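Putative oxidoreductase (Bacteroides fragilis NCTC 9343, PDB 3FHL) probably acts as a nucleotide-dependent oxidoreductase of the Gfo/Idh/MocA family, pairing an NAD-binding Rossmann domain with a C-terminal alpha/beta domain. Local coordinates at residues A187-L201 and Y213-P225. Numbering follows the deposited sequence. Where two conformers were deposited one is given.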
ATOM      1  N   ALA C 187       7.966  -0.712 -13.799  1.00 29.73           N
ATOM      2  CA  ALA C 187       6.613  -0.207 -14.084  1.00 26.53           C
ATOM      3  C   ALA C 187       6.533   0.468 -15.444  1.00 26.91           C
ATOM      4  O   ALA C 187       5.554   0.278 -16.173  1.00 28.02           O
ATOM      5  CB  ALA C 187       6.116   0.746 -12.979  1.00 23.47           C
ATOM      6  N   ILE C 188       7.566   1.242 -15.771  1.00 25.55           N
ATOM      7  CA  ILE C 188       7.669   1.903 -17.096  1.00 29.29           C
ATOM      8  C   ILE C 188       7.757   0.882 -18.232  1.00 28.76           C
ATOM      9  O   ILE C 188       7.103   1.039 -19.269  1.00 25.62           O
ATOM     10  CB  ILE C 188       8.873   2.877 -17.165  1.00 28.84           C
ATOM     11  CG1 ILE C 188       8.671   4.053 -16.201  1.00 30.26           C
ATOM     12  CG2 ILE C 188       9.089   3.419 -18.597  1.00 34.48           C
ATOM     13  CD1 ILE C 188       9.965   4.839 -15.964  1.00 35.39           C
ATOM     14  N   GLN C 189       8.537  -0.181 -18.030  1.00 29.05           N
ATOM     15  CA  GLN C 189       8.607  -1.260 -19.028  1.00 29.56           C
ATOM     16  C   GLN C 189       7.239  -1.872 -19.334  1.00 33.14           C
ATOM     17  O   GLN C 189       6.902  -2.121 -20.500  1.00 31.01           O
ATOM     18  CB  GLN C 189       9.622  -2.339 -18.613  1.00 31.15           C
ATOM     19  CG  GLN C 189      11.076  -1.902 -18.810  1.00 32.93           C
ATOM     20  CD  GLN C 189      11.379  -1.494 -20.263  1.00 42.06           C
ATOM     21  OE1 GLN C 189      11.279  -2.314 -21.178  1.00 41.02           O
ATOM     22  NE2 GLN C 189      11.743  -0.227 -20.470  1.00 32.86           N
ATOM     23  N   LEU C 190       6.431  -2.089 -18.301  1.00 28.57           N
ATOM     24  CA  LEU C 190       5.123  -2.695 -18.522  1.00 27.31           C
ATOM     25  C   LEU C 190       4.052  -1.742 -19.027  1.00 28.11           C
ATOM     26  O   LEU C 190       3.222  -2.145 -19.828  1.00 32.90           O
ATOM     27  CB  LEU C 190       4.617  -3.401 -17.261  1.00 26.66           C
ATOM     28  CG  LEU C 190       5.485  -4.503 -16.650  1.00 34.32           C
ATOM     29  CD1 LEU C 190       4.864  -4.979 -15.352  1.00 29.41           C
ATOM     30  CD2 LEU C 190       5.677  -5.673 -17.603  1.00 33.29           C
ATOM     31  N   PHE C 191       4.064  -0.490 -18.562  1.00 28.62           N
ATOM     32  CA  PHE C 191       2.874   0.367 -18.694  1.00 31.90           C
ATOM     33  C   PHE C 191       3.137   1.724 -19.316  1.00 28.50           C
ATOM     34  O   PHE C 191       2.196   2.445 -19.607  1.00 31.00           O
ATOM     35  CB  PHE C 191       2.190   0.582 -17.328  1.00 26.93           C
ATOM     36  CG  PHE C 191       1.878  -0.687 -16.598  1.00 31.30           C
ATOM     37  CD1 PHE C 191       0.967  -1.596 -17.118  1.00 28.41           C
ATOM     38  CD2 PHE C 191       2.511  -0.982 -15.402  1.00 25.45           C
ATOM     39  CE1 PHE C 191       0.691  -2.790 -16.455  1.00 31.73           C
ATOM     40  CE2 PHE C 191       2.227  -2.154 -14.727  1.00 24.09           C
ATOM     41  CZ  PHE C 191       1.319  -3.063 -15.253  1.00 25.72           C
ATOM     42  N   GLY C 192       4.407   2.077 -19.486  1.00 30.21           N
ATOM     43  CA  GLY C 192       4.769   3.376 -20.071  1.00 33.97           C
ATOM     44  C   GLY C 192       4.931   4.480 -19.041  1.00 35.84           C
ATOM     45  O   GLY C 192       4.790   4.256 -17.833  1.00 36.19           O
ATOM     46  N   MET C 193       5.240   5.679 -19.520  1.00 30.27           N
ATOM     47  CA  MET C 193       5.384   6.846 -18.660  1.00 30.85           C
ATOM     48  C   MET C 193       4.026   7.402 -18.203  1.00 31.70           C
ATOM     49  O   MET C 193       3.077   7.467 -18.996  1.00 30.76           O
ATOM     50  CB  MET C 193       6.247   7.925 -19.335  1.00 33.19           C
ATOM     51  CG  MET C 193       7.718   7.522 -19.493  1.00 29.67           C
ATOM     52  SD  MET C 193       8.749   7.606 -18.014  1.00 28.12           S
ATOM     53  CE  MET C 193       9.070   9.368 -17.882  1.00 34.00           C
ATOM     54  N   PRO C 194       3.927   7.790 -16.915  1.00 31.64           N
ATOM     55  CA  PRO C 194       2.673   8.332 -16.389  1.00 34.43           C
ATOM     56  C   PRO C 194       2.436   9.805 -16.774  1.00 32.25           C
ATOM     57  O   PRO C 194       3.381  10.537 -17.074  1.00 33.33           O
ATOM     58  CB  PRO C 194       2.865   8.202 -14.877  1.00 32.16           C
ATOM     59  CG  PRO C 194       4.313   8.374 -14.684  1.00 31.37           C
ATOM     60  CD  PRO C 194       4.973   7.744 -15.875  1.00 31.46           C
ATOM     61  N   GLU C 195       1.184  10.238 -16.746  1.00 33.11           N
ATOM     62  CA  GLU C 195       0.883  11.665 -16.877  1.00 33.81           C
ATOM     63  C   GLU C 195       1.301  12.461 -15.647  1.00 33.20           C
ATOM     64  O   GLU C 195       1.734  13.612 -15.760  1.00 32.77           O
ATOM     65  CB  GLU C 195      -0.605  11.870 -17.118  1.00 34.16           C
ATOM     66  CG  GLU C 195      -1.098  11.303 -18.423  1.00 34.82           C
ATOM     67  CD  GLU C 195      -2.597  11.433 -18.563  1.00 47.11           C
ATOM     68  OE1 GLU C 195      -3.189  12.267 -17.848  1.00 43.19           O
ATOM     69  OE2 GLU C 195      -3.183  10.702 -19.386  1.00 51.28           O
ATOM     70  N   ALA C 196       1.171  11.851 -14.467  1.00 31.80           N
ATOM     71  CA  ALA C 196       1.463  12.548 -13.218  1.00 32.28           C
ATOM     72  C   ALA C 196       2.050  11.611 -12.156  1.00 27.92           C
ATOM     73  O   ALA C 196       1.977  10.390 -12.287  1.00 31.44           O
ATOM     74  CB  ALA C 196       0.192  13.250 -12.696  1.00 28.27           C
ATOM     75  N   VAL C 197       2.648  12.190 -11.123  1.00 29.34           N
ATOM     76  CA  VAL C 197       3.245  11.411 -10.027  1.00 26.90           C
ATOM     77  C   VAL C 197       2.792  11.952  -8.661  1.00 30.23           C
ATOM     78  O   VAL C 197       2.851  13.153  -8.413  1.00 25.85           O
ATOM     79  CB  VAL C 197       4.798  11.413 -10.100  1.00 26.23           C
ATOM     80  CG1 VAL C 197       5.434  10.793  -8.822  1.00 27.39           C
ATOM     81  CG2 VAL C 197       5.298  10.650 -11.351  1.00 27.26           C
ATOM     82  N   PHE C 198       2.319  11.062  -7.791  1.00 27.16           N
ATOM     83  CA  PHE C 198       2.208  11.385  -6.384  1.00 26.09           C
ATOM     84  C   PHE C 198       3.230  10.546  -5.626  1.00 25.74           C
ATOM     85  O   PHE C 198       3.407   9.365  -5.923  1.00 25.91           O
ATOM     86  CB  PHE C 198       0.785  11.129  -5.854  1.00 25.75           C
ATOM     87  CG  PHE C 198       0.715  11.057  -4.334  1.00 30.74           C
ATOM     88  CD1 PHE C 198       0.509  12.208  -3.580  1.00 31.93           C
ATOM     89  CD2 PHE C 198       0.899   9.848  -3.666  1.00 31.76           C
ATOM     90  CE1 PHE C 198       0.463  12.149  -2.183  1.00 30.95           C
ATOM     91  CE2 PHE C 198       0.863   9.782  -2.276  1.00 32.33           C
ATOM     92  CZ  PHE C 198       0.639  10.939  -1.536  1.00 31.74           C
ATOM     93  N   ALA C 199       3.909  11.156  -4.663  1.00 25.66           N
ATOM     94  CA  ALA C 199       4.766  10.395  -3.754  1.00 26.06           C
ATOM     95  C   ALA C 199       4.705  10.922  -2.333  1.00 31.61           C
ATOM     96  O   ALA C 199       4.557  12.118  -2.107  1.00 27.95           O
ATOM     97  CB  ALA C 199       6.209  10.417  -4.233  1.00 27.99           C
ATOM     98  N   ASP C 200       4.858  10.016  -1.377  1.00 33.05           N
ATOM     99  CA  ASP C 200       5.031  10.396   0.007  1.00 32.12           C
ATOM    100  C   ASP C 200       6.208   9.598   0.526  1.00 28.93           C
ATOM    101  O   ASP C 200       6.228   8.367   0.436  1.00 30.33           O
ATOM    102  CB  ASP C 200       3.753  10.101   0.808  1.00 36.03           C
ATOM    103  CG  ASP C 200       3.809  10.640   2.249  1.00 41.89           C
ATOM    104  OD1 ASP C 200       4.723  11.421   2.589  1.00 40.76           O
ATOM    105  OD2 ASP C 200       2.916  10.285   3.046  1.00 39.37           O
ATOM    106  N   LEU C 201       7.205  10.317   1.032  1.00 24.28           N
ATOM    107  CA  LEU C 201       8.411   9.693   1.550  1.00 29.02           C
ATOM    108  C   LEU C 201       8.472   9.902   3.040  1.00 30.02           C
ATOM    109  O   LEU C 201       7.816  10.793   3.585  1.00 29.11           O
ATOM    110  CB  LEU C 201       9.679  10.285   0.913  1.00 29.51           C
ATOM    111  CG  LEU C 201       9.905  10.554  -0.582  1.00 39.33           C
ATOM    112  CD1 LEU C 201      11.392  10.499  -0.833  1.00 36.00           C
ATOM    113  CD2 LEU C 201       9.173   9.645  -1.558  1.00 29.79           C
ATOM    114  N   TYR C 213      11.427   5.111   3.493  1.00 24.74           N
ATOM    115  CA  TYR C 213      10.071   4.714   3.170  1.00 22.28           C
ATOM    116  C   TYR C 213       9.655   5.538   1.965  1.00 22.92           C
ATOM    117  O   TYR C 213       9.858   6.750   1.950  1.00 27.33           O
ATOM    118  CB  TYR C 213       9.110   5.056   4.326  1.00 22.69           C
ATOM    119  CG  TYR C 213       7.653   4.857   3.984  1.00 28.05           C
ATOM    120  CD1 TYR C 213       7.024   3.650   4.269  1.00 23.63           C
ATOM    121  CD2 TYR C 213       6.908   5.865   3.348  1.00 23.65           C
ATOM    122  CE1 TYR C 213       5.707   3.442   3.937  1.00 31.19           C
ATOM    123  CE2 TYR C 213       5.579   5.659   3.004  1.00 25.72           C
ATOM    124  CZ  TYR C 213       4.990   4.440   3.317  1.00 26.17           C
ATOM    125  OH  TYR C 213       3.684   4.194   3.001  1.00 27.95           O
ATOM    126  N   PHE C 214       9.018   4.898   0.995  1.00 23.75           N
ATOM    127  CA  PHE C 214       8.325   5.673  -0.048  1.00 21.97           C
ATOM    128  C   PHE C 214       7.068   4.962  -0.469  1.00 23.98           C
ATOM    129  O   PHE C 214       6.988   3.733  -0.403  1.00 26.51           O
ATOM    130  CB  PHE C 214       9.256   5.990  -1.247  1.00 22.00           C
ATOM    131  CG  PHE C 214       9.650   4.792  -2.085  1.00 22.23           C
ATOM    132  CD1 PHE C 214       8.759   4.219  -2.999  1.00 27.50           C
ATOM    133  CD2 PHE C 214      10.918   4.250  -1.974  1.00 29.49           C
ATOM    134  CE1 PHE C 214       9.122   3.125  -3.760  1.00 29.27           C
ATOM    135  CE2 PHE C 214      11.296   3.166  -2.748  1.00 25.67           C
ATOM    136  CZ  PHE C 214      10.387   2.595  -3.635  1.00 27.92           C
ATOM    137  N   ILE C 215       6.067   5.737  -0.857  1.00 22.65           N
ATOM    138  CA  ILE C 215       4.951   5.220  -1.618  1.00 22.82           C
ATOM    139  C   ILE C 215       4.786   6.145  -2.832  1.00 28.22           C
ATOM    140  O   ILE C 215       4.811   7.361  -2.688  1.00 26.88           O
ATOM    141  CB  ILE C 215       3.639   5.078  -0.792  1.00 26.69           C
ATOM    142  CG1 ILE C 215       2.540   4.439  -1.648  1.00 29.36           C
ATOM    143  CG2 ILE C 215       3.186   6.424  -0.170  1.00 26.53           C
ATOM    144  CD1 ILE C 215       1.434   3.809  -0.858  1.00 35.64           C
ATOM    145  N   ILE C 216       4.654   5.549  -4.015  1.00 24.21           N
ATOM    146  CA  ILE C 216       4.559   6.292  -5.269  1.00 26.03           C
ATOM    147  C   ILE C 216       3.384   5.799  -6.076  1.00 24.81           C
ATOM    148  O   ILE C 216       3.191   4.600  -6.262  1.00 28.61           O
ATOM    149  CB  ILE C 216       5.868   6.170  -6.099  1.00 28.04           C
ATOM    150  CG1 ILE C 216       7.045   6.772  -5.316  1.00 24.35           C
ATOM    151  CG2 ILE C 216       5.701   6.828  -7.475  1.00 32.44           C
ATOM    152  CD1 ILE C 216       8.430   6.405  -5.852  1.00 29.04           C
ATOM    153  N   HIS C 217       2.598   6.738  -6.580  1.00 27.43           N
ATOM    154  CA  HIS C 217       1.570   6.417  -7.541  1.00 26.28           C
ATOM    155  C   HIS C 217       1.952   7.019  -8.872  1.00 31.91           C
ATOM    156  O   HIS C 217       2.211   8.216  -8.955  1.00 28.36           O
ATOM    157  CB  HIS C 217       0.213   6.950  -7.084  1.00 27.98           C
ATOM    158  CG  HIS C 217      -0.262   6.313  -5.823  1.00 37.50           C
ATOM    159  ND1 HIS C 217      -0.569   4.973  -5.752  1.00 40.98           N
ATOM    160  CD2 HIS C 217      -0.420   6.806  -4.573  1.00 39.05           C
ATOM    161  CE1 HIS C 217      -0.924   4.672  -4.516  1.00 44.88           C
ATOM    162  NE2 HIS C 217      -0.848   5.769  -3.782  1.00 37.25           N
ATOM    163  N   LEU C 218       1.997   6.170  -9.896  1.00 30.88           N
ATOM    164  CA  LEU C 218       2.242   6.618 -11.266  1.00 30.07           C
ATOM    165  C   LEU C 218       0.874   6.698 -11.905  1.00 27.15           C
ATOM    166  O   LEU C 218       0.199   5.680 -12.110  1.00 28.86           O
ATOM    167  CB  LEU C 218       3.168   5.647 -12.016  1.00 27.46           C
ATOM    168  CG  LEU C 218       4.503   5.298 -11.377  1.00 28.55           C
ATOM    169  CD1 LEU C 218       5.303   4.420 -12.336  1.00 35.44           C
ATOM    170  CD2 LEU C 218       5.274   6.554 -11.074  1.00 26.83           C
ATOM    171  N   LEU C 219       0.446   7.926 -12.171  1.00 30.11           N
ATOM    172  CA  LEU C 219      -0.939   8.195 -12.524  1.00 27.61           C
ATOM    173  C   LEU C 219      -1.079   8.244 -14.037  1.00 30.61           C
ATOM    174  O   LEU C 219      -0.375   9.004 -14.696  1.00 32.10           O
ATOM    175  CB  LEU C 219      -1.409   9.514 -11.872  1.00 31.97           C
ATOM    176  CG  LEU C 219      -1.135   9.644 -10.356  1.00 32.55           C
ATOM    177  CD1 LEU C 219      -1.164  11.087  -9.856  1.00 34.81           C
ATOM    178  CD2 LEU C 219      -2.086   8.784  -9.550  1.00 30.94           C
ATOM    179  N   HIS C 220      -1.979   7.409 -14.555  1.00 30.11           N
ATOM    180  CA  HIS C 220      -2.254   7.246 -15.989  1.00 35.72           C
ATOM    181  C   HIS C 220      -1.010   6.945 -16.857  1.00 32.93           C
ATOM    182  O   HIS C 220      -0.585   7.787 -17.660  1.00 34.79           O
ATOM    183  CB  HIS C 220      -3.042   8.448 -16.545  1.00 32.98           C
ATOM    184  CG  HIS C 220      -4.263   8.800 -15.747  1.00 31.48           C
ATOM    185  ND1 HIS C 220      -5.413   8.038 -15.763  1.00 35.83           N
ATOM    186  CD2 HIS C 220      -4.508   9.834 -14.906  1.00 32.20           C
ATOM    187  CE1 HIS C 220      -6.317   8.590 -14.972  1.00 37.40           C
ATOM    188  NE2 HIS C 220      -5.791   9.678 -14.437  1.00 34.19           N
ATOM    189  N   PRO C 221      -0.416   5.747 -16.687  1.00 36.00           N
ATOM    190  CA  PRO C 221       0.724   5.394 -17.538  1.00 32.38           C
ATOM    191  C   PRO C 221       0.274   5.226 -19.001  1.00 34.34           C
ATOM    192  O   PRO C 221      -0.813   4.721 -19.231  1.00 30.02           O
ATOM    193  CB  PRO C 221       1.234   4.099 -16.919  1.00 33.08           C
ATOM    194  CG  PRO C 221       0.091   3.527 -16.190  1.00 36.49           C
ATOM    195  CD  PRO C 221      -0.741   4.678 -15.720  1.00 31.95           C
ATOM    196  N   SER C 222       1.102   5.662 -19.957  1.00 34.37           N
ATOM    197  CA  SER C 222       0.696   5.773 -21.366  0.50 36.48           C
ATOM    198  C   SER C 222       0.085   4.514 -21.989  1.00 35.59           C
ATOM    199  O   SER C 222      -0.898   4.606 -22.726  1.00 40.14           O
ATOM    200  CB  SER C 222       1.866   6.270 -22.223  0.50 37.06           C
ATOM    201  OG  SER C 222       2.949   5.356 -22.181  0.50 39.38           O
ATOM    202  N   LEU C 223       0.653   3.348 -21.694  1.00 33.80           N
ATOM    203  CA  LEU C 223       0.217   2.115 -22.362  1.00 34.40           C
ATOM    204  C   LEU C 223      -1.003   1.473 -21.722  1.00 32.10           C
ATOM    205  O   LEU C 223      -1.605   0.576 -22.292  1.00 34.33           O
ATOM    206  CB  LEU C 223       1.372   1.103 -22.465  1.00 34.92           C
ATOM    207  CG  LEU C 223       2.705   1.634 -23.002  1.00 38.22           C
ATOM    208  CD1 LEU C 223       3.795   0.572 -22.875  1.00 40.86           C
ATOM    209  CD2 LEU C 223       2.572   2.147 -24.456  1.00 40.36           C
ATOM    210  N   ALA C 224      -1.366   1.952 -20.537  1.00 35.44           N
ATOM    211  CA  ALA C 224      -2.482   1.402 -19.778  1.00 34.77           C
ATOM    212  C   ALA C 224      -2.971   2.453 -18.771  1.00 40.13           C
ATOM    213  O   ALA C 224      -2.755   2.302 -17.567  1.00 36.26           O
ATOM    214  CB  ALA C 224      -2.039   0.132 -19.058  1.00 31.65           C
ATOM    215  N   PRO C 225      -3.625   3.530 -19.259  1.00 35.54           N
ATOM    216  CA  PRO C 225      -3.881   4.670 -18.371  1.00 34.99           C
ATOM    217  C   PRO C 225      -4.959   4.473 -17.290  1.00 34.27           C
ATOM    218  O   PRO C 225      -5.099   5.335 -16.426  1.00 36.57           O
ATOM    219  CB  PRO C 225      -4.257   5.803 -19.345  1.00 33.36           C
ATOM    220  CG  PRO C 225      -4.826   5.112 -20.522  1.00 33.28           C
ATOM    221  CD  PRO C 225      -4.158   3.762 -20.622  1.00 40.31           C
TER
HETATM  222  O   HOH W   1       5.581   6.031 -22.429  1.00 43.00           O
HETATM  223  O   HOH W   2      -1.614   8.391 -20.228  1.00 42.26           O
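L218 rises from its strand as a knob among three partners: its CB rests on the ring of P194 (CB–CB 3.8 Å), CD1 reaches up to CB of A187 on helix 180-191, and CD2 lies beside CG2 of V197. CG stands anti to the carbonyl carbon (chi1 -54°), and the two methyls divide between helix and strand. Further along this face V197, A199 and L201 meet I216 and F214, with CD2 of L201 against CB of F214 at 3.7 Å; helices 175-178 and 328-347 cover it.

On the other face, CD1 of L219 fits over CB of A196 (3.8 Å), while F198 and H217 run side by side and meet rim to rim, CD2 to CD2 at 3.4 Å, their planes 24° apart. Here the second subunit packs: F198 stacks on its own counterpart, H217 NE2 bonds H217 NE2 of that subunit, and D200 forms a salt bridge to its K228.

Antiparallel backbone pairs from A196–L219 to D200–I215 hold the hairpin. A classic bulge ends this regular ladder, E195 and A196 both facing L219, and E195 N also bonds H220 O (3.2 Å). Beyond it, the chain leaves the helix at G192, with positive phi, and meets the type I turn P221–A224, where S222 N bonds M193 O at 2.8 Å. L223 N binds F191 O at 2.7 Å from above the carbonyl plane, and CB of P221 packs against CB of F191.

The hairpin is thus closed off by helices over its L218 face, through apolar contacts, and by the second subunit over its F198 face, where I215 joins the aromatic and polar groups in contributing to the contact; this implies that the strand pair serves both the domain core and the dimer.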